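Long-range contacts in LP04448p (Drosophila melanogaster, PDB 2QK2), which probably binds tubulin through this second TOG domain of Mini spindles, a microtubule plus-end tracking protein of the XMAP215 family: residues S148-T153 and P190-S195; T153-A158 and S196-G201; L7-I12 and H46-N51. All coordinates share one frame; numbering follows the deposited sequence.

Contact 1: residues S148-T153 and P190-S195; sequences SVKSET and PTVRDS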
ATOM      1  N   SER A 148       7.232 -13.369  -3.585  1.00 28.89           N
ATOM      2  CA  SER A 148       7.321 -12.189  -2.732  1.00 29.71           C
ATOM      3  C   SER A 148       6.180 -11.212  -2.994  1.00 26.73           C
ATOM      4  O   SER A 148       5.636 -10.617  -2.061  1.00 26.74           O
ATOM      5  CB  SER A 148       8.661 -11.484  -2.942  1.00 28.77           C
ATOM      6  OG  SER A 148       9.716 -12.253  -2.394  1.00 39.03           O
ATOM      7  N   VAL A 149       5.826 -11.046  -4.264  1.00 25.42           N
ATOM      8  CA  VAL A 149       4.740 -10.145  -4.632  1.00 25.55           C
ATOM      9  C   VAL A 149       3.413 -10.706  -4.125  1.00 25.86           C
ATOM     10  O   VAL A 149       2.614  -9.973  -3.542  1.00 26.51           O
ATOM     11  CB  VAL A 149       4.665  -9.946  -6.164  1.00 25.58           C
ATOM     12  CG1 VAL A 149       3.388  -9.185  -6.542  1.00 24.83           C
ATOM     13  CG2 VAL A 149       5.902  -9.181  -6.643  1.00 24.82           C
ATOM     14  N   LYS A 150       3.184 -12.001  -4.334  1.00 25.64           N
ATOM     15  CA  LYS A 150       1.946 -12.628  -3.878  1.00 25.37           C
ATOM     16  C   LYS A 150       1.771 -12.438  -2.380  1.00 24.17           C
ATOM     17  O   LYS A 150       0.696 -12.068  -1.910  1.00 24.05           O
ATOM     18  CB  LYS A 150       1.939 -14.134  -4.164  1.00 28.16           C
ATOM     19  CG  LYS A 150       1.919 -14.543  -5.627  1.00 30.80           C
ATOM     20  CD  LYS A 150       1.439 -15.987  -5.721  1.00 35.90           C
ATOM     21  CE  LYS A 150       1.644 -16.587  -7.093  1.00 37.72           C
ATOM     22  NZ  LYS A 150       3.073 -16.957  -7.267  1.00 44.38           N
ATOM     23  N   SER A 151       2.834 -12.706  -1.630  1.00 22.78           N
ATOM     24  CA  SER A 151       2.785 -12.580  -0.182  1.00 22.82           C
ATOM     25  C   SER A 151       2.498 -11.151   0.271  1.00 22.31           C
ATOM     26  O   SER A 151       1.588 -10.917   1.067  1.00 23.12           O
ATOM     27  CB  SER A 151       4.105 -13.052   0.434  1.00 20.86           C
ATOM     28  OG  SER A 151       4.102 -12.833   1.833  1.00 22.53           O
ATOM     29  N   GLU A 152       3.280 -10.197  -0.231  1.00 22.73           N
ATOM     30  CA  GLU A 152       3.096  -8.799   0.158  1.00 21.34           C
ATOM     31  C   GLU A 152       1.746  -8.260  -0.299  1.00 21.22           C
ATOM     32  O   GLU A 152       1.183  -7.371   0.337  1.00 22.22           O
ATOM     33  CB  GLU A 152       4.227  -7.928  -0.391  1.00 22.67           C
ATOM     34  CG  GLU A 152       5.596  -8.153   0.279  1.00 23.25           C
ATOM     35  CD  GLU A 152       5.609  -7.805   1.765  1.00 26.91           C
ATOM     36  OE1 GLU A 152       4.965  -6.804   2.162  1.00 27.33           O
ATOM     37  OE2 GLU A 152       6.281  -8.525   2.541  1.00 27.63           O
ATOM     38  N   THR A 153       1.221  -8.799  -1.395  1.00 19.68           N
ATOM     39  CA  THR A 153      -0.080  -8.352  -1.872  1.00 20.95           C
ATOM     40  C   THR A 153      -1.132  -8.828  -0.867  1.00 22.19           C
ATOM     41  O   THR A 153      -2.024  -8.073  -0.488  1.00 21.35           O
ATOM     42  CB  THR A 153      -0.412  -8.922  -3.271  1.00 22.14           C
ATOM     43  OG1 THR A 153       0.546  -8.447  -4.225  1.00 23.15           O
ATOM     44  CG2 THR A 153      -1.801  -8.475  -3.713  1.00 21.53           C
ATOM     45  N   PRO A 190       5.277 -21.465   1.643  1.00 39.24           N
ATOM     46  CA  PRO A 190       4.873 -21.270   3.042  1.00 37.89           C
ATOM     47  C   PRO A 190       4.511 -19.829   3.416  1.00 36.41           C
ATOM     48  O   PRO A 190       3.514 -19.591   4.097  1.00 35.83           O
ATOM     49  CB  PRO A 190       6.089 -21.767   3.828  1.00 37.89           C
ATOM     50  CG  PRO A 190       6.709 -22.763   2.905  1.00 38.64           C
ATOM     51  CD  PRO A 190       6.616 -22.071   1.574  1.00 39.08           C
ATOM     52  N   THR A 191       5.329 -18.875   2.985  1.00 34.75           N
ATOM     53  CA  THR A 191       5.076 -17.472   3.298  1.00 32.69           C
ATOM     54  C   THR A 191       3.805 -16.978   2.613  1.00 29.72           C
ATOM     55  O   THR A 191       2.969 -16.322   3.237  1.00 29.64           O
ATOM     56  CB  THR A 191       6.253 -16.582   2.869  1.00 34.46           C
ATOM     57  OG1 THR A 191       7.464 -17.083   3.452  1.00 37.76           O
ATOM     58  CG2 THR A 191       6.035 -15.143   3.345  1.00 33.31           C
ATOM     59  N   VAL A 192       3.662 -17.289   1.330  1.00 27.47           N
ATOM     60  CA  VAL A 192       2.478 -16.877   0.585  1.00 27.17           C
ATOM     61  C   VAL A 192       1.236 -17.438   1.273  1.00 28.95           C
ATOM     62  O   VAL A 192       0.229 -16.741   1.430  1.00 27.41           O
ATOM     63  CB  VAL A 192       2.548 -17.379  -0.873  1.00 27.19           C
ATOM     64  CG1 VAL A 192       1.246 -17.059  -1.615  1.00 25.81           C
ATOM     65  CG2 VAL A 192       3.740 -16.719  -1.576  1.00 25.70           C
ATOM     66  N   ARG A 193       1.319 -18.696   1.704  1.00 28.29           N
ATOM     67  CA  ARG A 193       0.204 -19.332   2.393  1.00 29.83           C
ATOM     68  C   ARG A 193      -0.119 -18.601   3.697  1.00 28.95           C
ATOM     69  O   ARG A 193      -1.281 -18.292   3.966  1.00 28.35           O
ATOM     70  CB  ARG A 193       0.515 -20.809   2.680  1.00 33.54           C
ATOM     71  CG  ARG A 193      -0.504 -21.484   3.598  1.00 40.06           C
ATOM     72  CD  ARG A 193      -0.262 -22.988   3.728  1.00 46.33           C
ATOM     73  NE  ARG A 193       1.112 -23.320   4.112  1.00 52.22           N
ATOM     74  CZ  ARG A 193       1.719 -22.889   5.216  1.00 54.78           C
ATOM     75  NH1 ARG A 193       1.085 -22.096   6.070  1.00 57.03           N
ATOM     76  NH2 ARG A 193       2.969 -23.256   5.470  1.00 55.58           N
ATOM     77  N   ASP A 194       0.901 -18.322   4.504  1.00 27.37           N
ATOM     78  CA  ASP A 194       0.678 -17.623   5.768  1.00 29.35           C
ATOM     79  C   ASP A 194       0.065 -16.244   5.541  1.00 27.70           C
ATOM     80  O   ASP A 194      -0.841 -15.832   6.263  1.00 27.11           O
ATOM     81  CB  ASP A 194       1.986 -17.451   6.548  1.00 32.74           C
ATOM     82  CG  ASP A 194       2.553 -18.771   7.054  1.00 38.02           C
ATOM     83  OD1 ASP A 194       1.792 -19.761   7.152  1.00 39.77           O
ATOM     84  OD2 ASP A 194       3.764 -18.807   7.366  1.00 40.39           O
ATOM     85  N   SER A 195       0.576 -15.528   4.544  1.00 25.74           N
ATOM     86  CA  SER A 195       0.068 -14.194   4.237  1.00 23.81           C
ATOM     87  C   SER A 195      -1.389 -14.280   3.791  1.00 23.90           C
ATOM     88  O   SER A 195      -2.219 -13.461   4.189  1.00 24.45           O
ATOM     89  CB  SER A 195       0.926 -13.547   3.148  1.00 23.22           C
ATOM     90  OG  SER A 195       2.253 -13.347   3.615  1.00 24.22           O
TER

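Contact 2: residues T153-A158 and S196-G201; sequences TALFIA and SAEALG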
ATOM      1  N   THR A 153       1.221  -8.799  -1.395  1.00 19.68           N
ATOM      2  CA  THR A 153      -0.080  -8.352  -1.872  1.00 20.95           C
ATOM      3  C   THR A 153      -1.132  -8.828  -0.867  1.00 22.19           C
ATOM      4  O   THR A 153      -2.024  -8.073  -0.488  1.00 21.35           O
ATOM      5  CB  THR A 153      -0.412  -8.922  -3.271  1.00 22.14           C
ATOM      6  OG1 THR A 153       0.546  -8.447  -4.225  1.00 23.15           O
ATOM      7  CG2 THR A 153      -1.801  -8.475  -3.713  1.00 21.53           C
ATOM      8  N   ALA A 154      -1.011 -10.078  -0.421  1.00 20.29           N
ATOM      9  CA  ALA A 154      -1.959 -10.624   0.548  1.00 19.13           C
ATOM     10  C   ALA A 154      -1.862  -9.872   1.867  1.00 18.72           C
ATOM     11  O   ALA A 154      -2.872  -9.613   2.512  1.00 21.12           O
ATOM     12  CB  ALA A 154      -1.692 -12.119   0.777  1.00 19.75           C
ATOM     13  N   LEU A 155      -0.645  -9.531   2.278  1.00 19.21           N
ATOM     14  CA  LEU A 155      -0.452  -8.799   3.528  1.00 18.57           C
ATOM     15  C   LEU A 155      -1.013  -7.382   3.390  1.00 20.86           C
ATOM     16  O   LEU A 155      -1.541  -6.809   4.354  1.00 21.19           O
ATOM     17  CB  LEU A 155       1.031  -8.753   3.893  1.00 18.70           C
ATOM     18  CG  LEU A 155       1.641 -10.107   4.303  1.00 21.44           C
ATOM     19  CD1 LEU A 155       3.141  -9.945   4.526  1.00 20.24           C
ATOM     20  CD2 LEU A 155       0.957 -10.620   5.576  1.00 19.49           C
ATOM     21  N   PHE A 156      -0.892  -6.815   2.194  1.00 20.34           N
ATOM     22  CA  PHE A 156      -1.431  -5.476   1.938  1.00 21.39           C
ATOM     23  C   PHE A 156      -2.949  -5.521   2.152  1.00 19.41           C
ATOM     24  O   PHE A 156      -3.530  -4.635   2.772  1.00 21.49           O
ATOM     25  CB  PHE A 156      -1.119  -5.038   0.503  1.00 19.55           C
ATOM     26  CG  PHE A 156      -2.004  -3.922   0.004  1.00 20.46           C
ATOM     27  CD1 PHE A 156      -1.992  -2.678   0.623  1.00 19.56           C
ATOM     28  CD2 PHE A 156      -2.855  -4.127  -1.078  1.00 21.75           C
ATOM     29  CE1 PHE A 156      -2.817  -1.647   0.170  1.00 22.36           C
ATOM     30  CE2 PHE A 156      -3.686  -3.104  -1.541  1.00 23.84           C
ATOM     31  CZ  PHE A 156      -3.664  -1.862  -0.914  1.00 22.01           C
ATOM     32  N   ILE A 157      -3.586  -6.564   1.631  1.00 21.50           N
ATOM     33  CA  ILE A 157      -5.031  -6.740   1.781  1.00 20.88           C
ATOM     34  C   ILE A 157      -5.412  -6.858   3.263  1.00 23.32           C
ATOM     35  O   ILE A 157      -6.407  -6.272   3.713  1.00 22.12           O
ATOM     36  CB  ILE A 157      -5.502  -7.994   1.008  1.00 21.42           C
ATOM     37  CG1 ILE A 157      -5.318  -7.761  -0.500  1.00 17.57           C
ATOM     38  CG2 ILE A 157      -6.955  -8.309   1.332  1.00 19.35           C
ATOM     39  CD1 ILE A 157      -5.591  -8.985  -1.352  1.00 18.96           C
ATOM     40  N   ALA A 158      -4.613  -7.601   4.024  1.00 22.88           N
ATOM     41  CA  ALA A 158      -4.871  -7.777   5.451  1.00 24.28           C
ATOM     42  C   ALA A 158      -4.835  -6.434   6.178  1.00 24.84           C
ATOM     43  O   ALA A 158      -5.763  -6.093   6.914  1.00 24.81           O
ATOM     44  CB  ALA A 158      -3.838  -8.732   6.062  1.00 22.47           C
ATOM     45  N   SER A 196      -1.706 -15.282   2.978  1.00 23.11           N
ATOM     46  CA  SER A 196      -3.074 -15.455   2.509  1.00 23.46           C
ATOM     47  C   SER A 196      -4.002 -15.777   3.679  1.00 24.42           C
ATOM     48  O   SER A 196      -5.142 -15.310   3.726  1.00 22.90           O
ATOM     49  CB  SER A 196      -3.146 -16.579   1.475  1.00 23.08           C
ATOM     50  OG  SER A 196      -2.323 -16.285   0.361  1.00 22.94           O
ATOM     51  N   ALA A 197      -3.513 -16.583   4.620  1.00 23.72           N
ATOM     52  CA  ALA A 197      -4.309 -16.947   5.788  1.00 23.72           C
ATOM     53  C   ALA A 197      -4.585 -15.702   6.626  1.00 22.68           C
ATOM     54  O   ALA A 197      -5.686 -15.532   7.156  1.00 24.58           O
ATOM     55  CB  ALA A 197      -3.565 -17.991   6.635  1.00 23.76           C
ATOM     56  N   GLU A 198      -3.582 -14.836   6.751  1.00 22.77           N
ATOM     57  CA  GLU A 198      -3.740 -13.611   7.535  1.00 24.20           C
ATOM     58  C   GLU A 198      -4.795 -12.698   6.918  1.00 22.83           C
ATOM     59  O   GLU A 198      -5.613 -12.110   7.628  1.00 24.36           O
ATOM     60  CB  GLU A 198      -2.410 -12.862   7.644  1.00 26.34           C
ATOM     61  CG  GLU A 198      -2.438 -11.758   8.694  1.00 30.64           C
ATOM     62  CD  GLU A 198      -1.070 -11.155   8.954  1.00 33.00           C
ATOM     63  OE1 GLU A 198      -0.057 -11.860   8.772  1.00 33.72           O
ATOM     64  OE2 GLU A 198      -1.008  -9.980   9.362  1.00 36.97           O
ATOM     65  N   ALA A 199      -4.785 -12.597   5.593  1.00 22.62           N
ATOM     66  CA  ALA A 199      -5.747 -11.762   4.886  1.00 23.51           C
ATOM     67  C   ALA A 199      -7.155 -12.335   5.036  1.00 24.17           C
ATOM     68  O   ALA A 199      -8.121 -11.600   5.277  1.00 23.58           O
ATOM     69  CB  ALA A 199      -5.372 -11.668   3.402  1.00 20.25           C
ATOM     70  N   LEU A 200      -7.265 -13.651   4.883  1.00 24.13           N
ATOM     71  CA  LEU A 200      -8.551 -14.332   4.998  1.00 23.62           C
ATOM     72  C   LEU A 200      -9.122 -14.190   6.409  1.00 22.08           C
ATOM     73  O   LEU A 200     -10.315 -13.938   6.583  1.00 22.83           O
ATOM     74  CB  LEU A 200      -8.395 -15.816   4.650  1.00 24.19           C
ATOM     75  CG  LEU A 200      -8.837 -16.373   3.289  1.00 27.08           C
ATOM     76  CD1 LEU A 200      -9.395 -15.287   2.384  1.00 25.17           C
ATOM     77  CD2 LEU A 200      -7.664 -17.079   2.651  1.00 25.26           C
ATOM     78  N   GLY A 201      -8.265 -14.355   7.411  1.00 22.04           N
ATOM     79  CA  GLY A 201      -8.715 -14.237   8.787  1.00 23.42           C
ATOM     80  C   GLY A 201      -9.192 -12.830   9.090  1.00 25.99           C
ATOM     81  O   GLY A 201     -10.182 -12.628   9.802  1.00 25.44           O
TER

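Contact 3: residues L7-I12 and H46-N51; sequences LDPVDI and HPKLEN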
ATOM      1  N   LEU A   7      -1.921  22.101  11.349  1.00 49.66           N
ATOM      2  CA  LEU A   7      -3.153  21.931  10.588  1.00 46.78           C
ATOM      3  C   LEU A   7      -3.226  22.953   9.459  1.00 45.35           C
ATOM      4  O   LEU A   7      -4.216  23.023   8.729  1.00 44.62           O
ATOM      5  CB  LEU A   7      -4.365  22.103  11.505  1.00 44.83           C
ATOM      6  CG  LEU A   7      -4.407  21.261  12.782  1.00 44.34           C
ATOM      7  CD1 LEU A   7      -5.611  21.683  13.614  1.00 43.64           C
ATOM      8  CD2 LEU A   7      -4.473  19.779  12.440  1.00 41.25           C
ATOM      9  N   ASP A   8      -2.170  23.746   9.324  1.00 43.83           N
ATOM     10  CA  ASP A   8      -2.114  24.773   8.294  1.00 43.96           C
ATOM     11  C   ASP A   8      -1.489  24.232   7.007  1.00 42.09           C
ATOM     12  O   ASP A   8      -0.299  23.931   6.967  1.00 41.72           O
ATOM     13  CB  ASP A   8      -1.313  25.968   8.817  1.00 46.42           C
ATOM     14  CG  ASP A   8      -1.299  27.123   7.846  1.00 49.96           C
ATOM     15  OD1 ASP A   8      -2.385  27.494   7.349  1.00 51.02           O
ATOM     16  OD2 ASP A   8      -0.203  27.663   7.585  1.00 53.19           O
ATOM     17  N   PRO A   9      -2.292  24.103   5.936  1.00 40.43           N
ATOM     18  CA  PRO A   9      -1.813  23.591   4.643  1.00 39.78           C
ATOM     19  C   PRO A   9      -0.615  24.371   4.110  1.00 39.83           C
ATOM     20  O   PRO A   9      -0.677  25.592   3.951  1.00 40.52           O
ATOM     21  CB  PRO A   9      -3.038  23.729   3.741  1.00 39.89           C
ATOM     22  CG  PRO A   9      -4.184  23.585   4.703  1.00 39.70           C
ATOM     23  CD  PRO A   9      -3.724  24.436   5.861  1.00 39.49           C
ATOM     24  N   VAL A  10       0.477  23.664   3.840  1.00 36.89           N
ATOM     25  CA  VAL A  10       1.682  24.298   3.331  1.00 36.37           C
ATOM     26  C   VAL A  10       1.902  24.012   1.848  1.00 36.03           C
ATOM     27  O   VAL A  10       1.649  22.906   1.371  1.00 34.29           O
ATOM     28  CB  VAL A  10       2.925  23.839   4.119  1.00 35.68           C
ATOM     29  CG1 VAL A  10       4.184  24.411   3.491  1.00 36.31           C
ATOM     30  CG2 VAL A  10       2.813  24.296   5.567  1.00 35.33           C
ATOM     31  N   ASP A  11       2.367  25.028   1.129  1.00 36.48           N
ATOM     32  CA  ASP A  11       2.647  24.920  -0.297  1.00 36.86           C
ATOM     33  C   ASP A  11       4.083  24.438  -0.467  1.00 36.15           C
ATOM     34  O   ASP A  11       4.990  25.250  -0.657  1.00 38.69           O
ATOM     35  CB  ASP A  11       2.491  26.290  -0.959  1.00 40.17           C
ATOM     36  CG  ASP A  11       2.760  26.256  -2.454  1.00 42.18           C
ATOM     37  OD1 ASP A  11       3.411  25.305  -2.931  1.00 43.29           O
ATOM     38  OD2 ASP A  11       2.330  27.194  -3.153  1.00 46.67           O
ATOM     39  N   ILE A  12       4.300  23.128  -0.397  1.00 33.83           N
ATOM     40  CA  ILE A  12       5.652  22.604  -0.547  1.00 31.86           C
ATOM     41  C   ILE A  12       6.110  22.586  -2.005  1.00 30.81           C
ATOM     42  O   ILE A  12       7.308  22.552  -2.283  1.00 28.64           O
ATOM     43  CB  ILE A  12       5.786  21.168   0.020  1.00 32.54           C
ATOM     44  CG1 ILE A  12       4.862  20.215  -0.737  1.00 30.99           C
ATOM     45  CG2 ILE A  12       5.492  21.167   1.514  1.00 33.44           C
ATOM     46  CD1 ILE A  12       5.171  18.756  -0.478  1.00 35.17           C
ATOM     47  N   HIS A  46       6.201  19.621   7.117  1.00 38.58           N
ATOM     48  CA  HIS A  46       4.848  20.104   6.859  1.00 38.07           C
ATOM     49  C   HIS A  46       3.869  18.960   6.620  1.00 37.47           C
ATOM     50  O   HIS A  46       3.559  18.624   5.477  1.00 36.15           O
ATOM     51  CB  HIS A  46       4.871  21.032   5.647  1.00 39.18           C
ATOM     52  CG  HIS A  46       5.927  22.087   5.728  1.00 41.97           C
ATOM     53  ND1 HIS A  46       5.909  23.085   6.678  1.00 42.20           N
ATOM     54  CD2 HIS A  46       7.049  22.283   4.997  1.00 42.47           C
ATOM     55  CE1 HIS A  46       6.975  23.851   6.529  1.00 42.73           C
ATOM     56  NE2 HIS A  46       7.683  23.386   5.515  1.00 43.25           N
ATOM     57  N   PRO A  47       3.352  18.362   7.704  1.00 36.47           N
ATOM     58  CA  PRO A  47       2.403  17.244   7.642  1.00 36.08           C
ATOM     59  C   PRO A  47       1.088  17.541   6.922  1.00 34.93           C
ATOM     60  O   PRO A  47       0.397  16.621   6.482  1.00 34.05           O
ATOM     61  CB  PRO A  47       2.199  16.888   9.114  1.00 37.23           C
ATOM     62  CG  PRO A  47       2.352  18.206   9.796  1.00 37.73           C
ATOM     63  CD  PRO A  47       3.560  18.791   9.098  1.00 36.85           C
ATOM     64  N   LYS A  48       0.739  18.819   6.804  1.00 33.21           N
ATOM     65  CA  LYS A  48      -0.495  19.206   6.125  1.00 31.86           C
ATOM     66  C   LYS A  48      -0.127  19.888   4.811  1.00 31.13           C
ATOM     67  O   LYS A  48       0.522  20.934   4.798  1.00 28.57           O
ATOM     68  CB  LYS A  48      -1.311  20.158   7.006  1.00 34.80           C
ATOM     69  CG  LYS A  48      -2.684  20.503   6.458  1.00 34.92           C
ATOM     70  CD  LYS A  48      -3.598  19.292   6.446  1.00 36.20           C
ATOM     71  CE  LYS A  48      -4.993  19.667   5.966  1.00 39.47           C
ATOM     72  NZ  LYS A  48      -5.935  18.508   5.984  1.00 38.88           N
ATOM     73  N   LEU A  49      -0.549  19.293   3.702  1.00 31.16           N
ATOM     74  CA  LEU A  49      -0.217  19.827   2.389  1.00 31.33           C
ATOM     75  C   LEU A  49      -1.354  20.548   1.685  1.00 32.91           C
ATOM     76  O   LEU A  49      -2.503  20.110   1.697  1.00 31.95           O
ATOM     77  CB  LEU A  49       0.313  18.700   1.497  1.00 28.58           C
ATOM     78  CG  LEU A  49       1.520  17.955   2.082  1.00 29.24           C
ATOM     79  CD1 LEU A  49       1.906  16.781   1.195  1.00 26.57           C
ATOM     80  CD2 LEU A  49       2.685  18.927   2.232  1.00 28.37           C
ATOM     81  N   GLU A  50      -1.007  21.666   1.060  1.00 34.42           N
ATOM     82  CA  GLU A  50      -1.956  22.485   0.320  1.00 36.61           C
ATOM     83  C   GLU A  50      -2.336  21.793  -0.992  1.00 36.65           C
ATOM     84  O   GLU A  50      -1.583  20.958  -1.504  1.00 35.88           O
ATOM     85  CB  GLU A  50      -1.300  23.834   0.028  1.00 39.07           C
ATOM     86  CG  GLU A  50      -2.194  24.885  -0.588  1.00 44.21           C
ATOM     87  CD  GLU A  50      -1.433  26.171  -0.859  1.00 47.39           C
ATOM     88  OE1 GLU A  50      -0.640  26.202  -1.827  1.00 48.40           O
ATOM     89  OE2 GLU A  50      -1.610  27.141  -0.093  1.00 49.40           O
ATOM     90  N   ASN A  51      -3.504  22.130  -1.531  1.00 35.87           N
ATOM     91  CA  ASN A  51      -3.943  21.552  -2.797  1.00 36.16           C
ATOM     92  C   ASN A  51      -2.966  22.008  -3.873  1.00 33.36           C
ATOM     93  O   ASN A  51      -2.320  23.039  -3.721  1.00 32.69           O
ATOM     94  CB  ASN A  51      -5.342  22.046  -3.161  1.00 40.62           C
ATOM     95  CG  ASN A  51      -6.379  21.644  -2.146  1.00 44.72           C
ATOM     96  OD1 ASN A  51      -6.591  20.458  -1.897  1.00 47.60           O
ATOM     97  ND2 ASN A  51      -7.036  22.633  -1.549  1.00 49.01           N
TER
HETATM   98  O   HOH W   1       1.624  21.608   7.623  1.00 42.39           O

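Contact 1: residues S148-T153 and P190-S195
Ser151 OG and Ser195 OG meet hydroxyl to hydroxyl at 2.6 Å, a short hydrogen bond between helices 147-161 and 190-207 whose proton may sit on either oxygen. Ser195 OG also lies 3.1 Å from Thr191 O, one turn back on its own helix, and this carbonyl competes for the Ser195 proton. Ser151 reaches across because its OG is anti to the backbone N (chi1 175°). The methyl CG2 of Thr191 closes on the same oxygen from the other helix, 3.4 Å from Ser151 OG, while Ser195 CB rests 3.4 Å from Ser151 O. Beside the hydroxyl pair the contact turns apolar. Val192 sets both methyls against the root of the Lys150 side chain, its CG1 3.9 Å from Lys150 CB, and CG2 also approaches Ser151 N. Beyond CB the lysine chain leads away, its ammonium making a long, weak ion pair with Glu187. Thr184 of helix 171-185 touches both Lys150 and Val192. The helix axes run almost parallel, 17° apart and 8.2 Å at closest approach. The short side chain of Ser151 lets the backbones draw together here, its CA 4.4 Å from Val192 CA, and the hydroxyl pair gives this buried, otherwise largely apolar interface one short polar bond that ties helix to helix directly.

Contact 2: residues T153-A158 and S196-G201
Ala199 CB presses against the main chain of the facing helix, 3.4 Å from Ala154 O, and this methyl marks the tight side of the contact. Ala158 CB packs back onto the opposite main chain, 3.8 Å from Ala199 CA, and Ala154 CB rests against the backbone at Ser196, 3.9 Å from Ser196 N. Ile157 adds only its CG2 branch, 4.3 Å from Ala199 CB. With alanines on both sides, the axes approach to 7.9 Å at an angle of 21°. Leu181 of helix 171-185 touches Ala154 and Ala199, covering this side, and Ser196 OG is hydrogen-bonded to Thr184 OG1 and Val192 O. The other side is looser and partly exposed: Leu155 and Glu198 cross obliquely, and Leu155 CD2 lies 3.6 Å from Glu198 OE1. Glu198 arrives there with CG anti to its backbone N (chi1 -167°) and an extended chain, while Leu155 also touches Arg119 of helix 112-126. Near-parallel packing of helices 147-161 and 190-207, with helix 171-185 against one side, is consistent with the HEAT-repeat stack of a TOG domain.

Contact 3: residues L7-I12 and H46-N51
Val10 bonds with its backbone to both sides of Leu49: Val10 N donates to Lys48 O at 2.9 Å and 164°, and Val10 O accepts from Glu50 N at 2.9 Å. These two bonds make a single beta bridge of Val10 with Leu49, between two loops. Pro9 CA adds a CA-H...O contact to Lys48 O, and a water links the two segments by donating to Asp8 O and accepting from Lys48 N. Among the apolar contacts, Val10 CG1 stands over one face of the His46 ring in a CH-pi contact, 3.8 Å from the centroid, while CG2 reaches ND1. Ile12 has CG1 between its backbone N and carbonyl carbon (chi1 61°) and CG2 anti to that carbon, 3.7 Å from Leu49 CD2; Ile12 CD1 meets the same methyl. Leu43 of helix 29-45 touches both residues. The Pro9 ring lies alongside the Lys48 chain, CG to CG 3.9 Å. As for charge, the carboxylates of Asp11 and Glu50 are tilted 56° apart with Asp11 OD2 and Glu50 OE1 only 3.4 Å from each other; Asp11's other oxygen, OD1, accepts from Ser14 N. Such proximity of like charges may raise the proton affinity of one of them, so the bridge and apolar contacts probably hold the N-terminal segment against some electrostatic cost.

Contact 3 comes first along the chain, tying the segment after helix 2-5 to the loop between helices 29-45 and 55-67; contacts 1 and 2 both open after it has closed. These two share helices 147-161 and 190-207 and the residue Thr153, their segments alternate in sequence, and their centres lie 8 Å apart. They are one continuous helix-helix interface: Ser195 of contact 1 packs against Ala154 and Leu155 of contact 2. Contact 3 lies on the opposite side of the chain's centre from the other two, its own centre about 36 Å from that of contact 1 and 33 Å from that of contact 2. Thus a buried joint between helices and a surface joint between loops serve opposite halves of this all-helical domain.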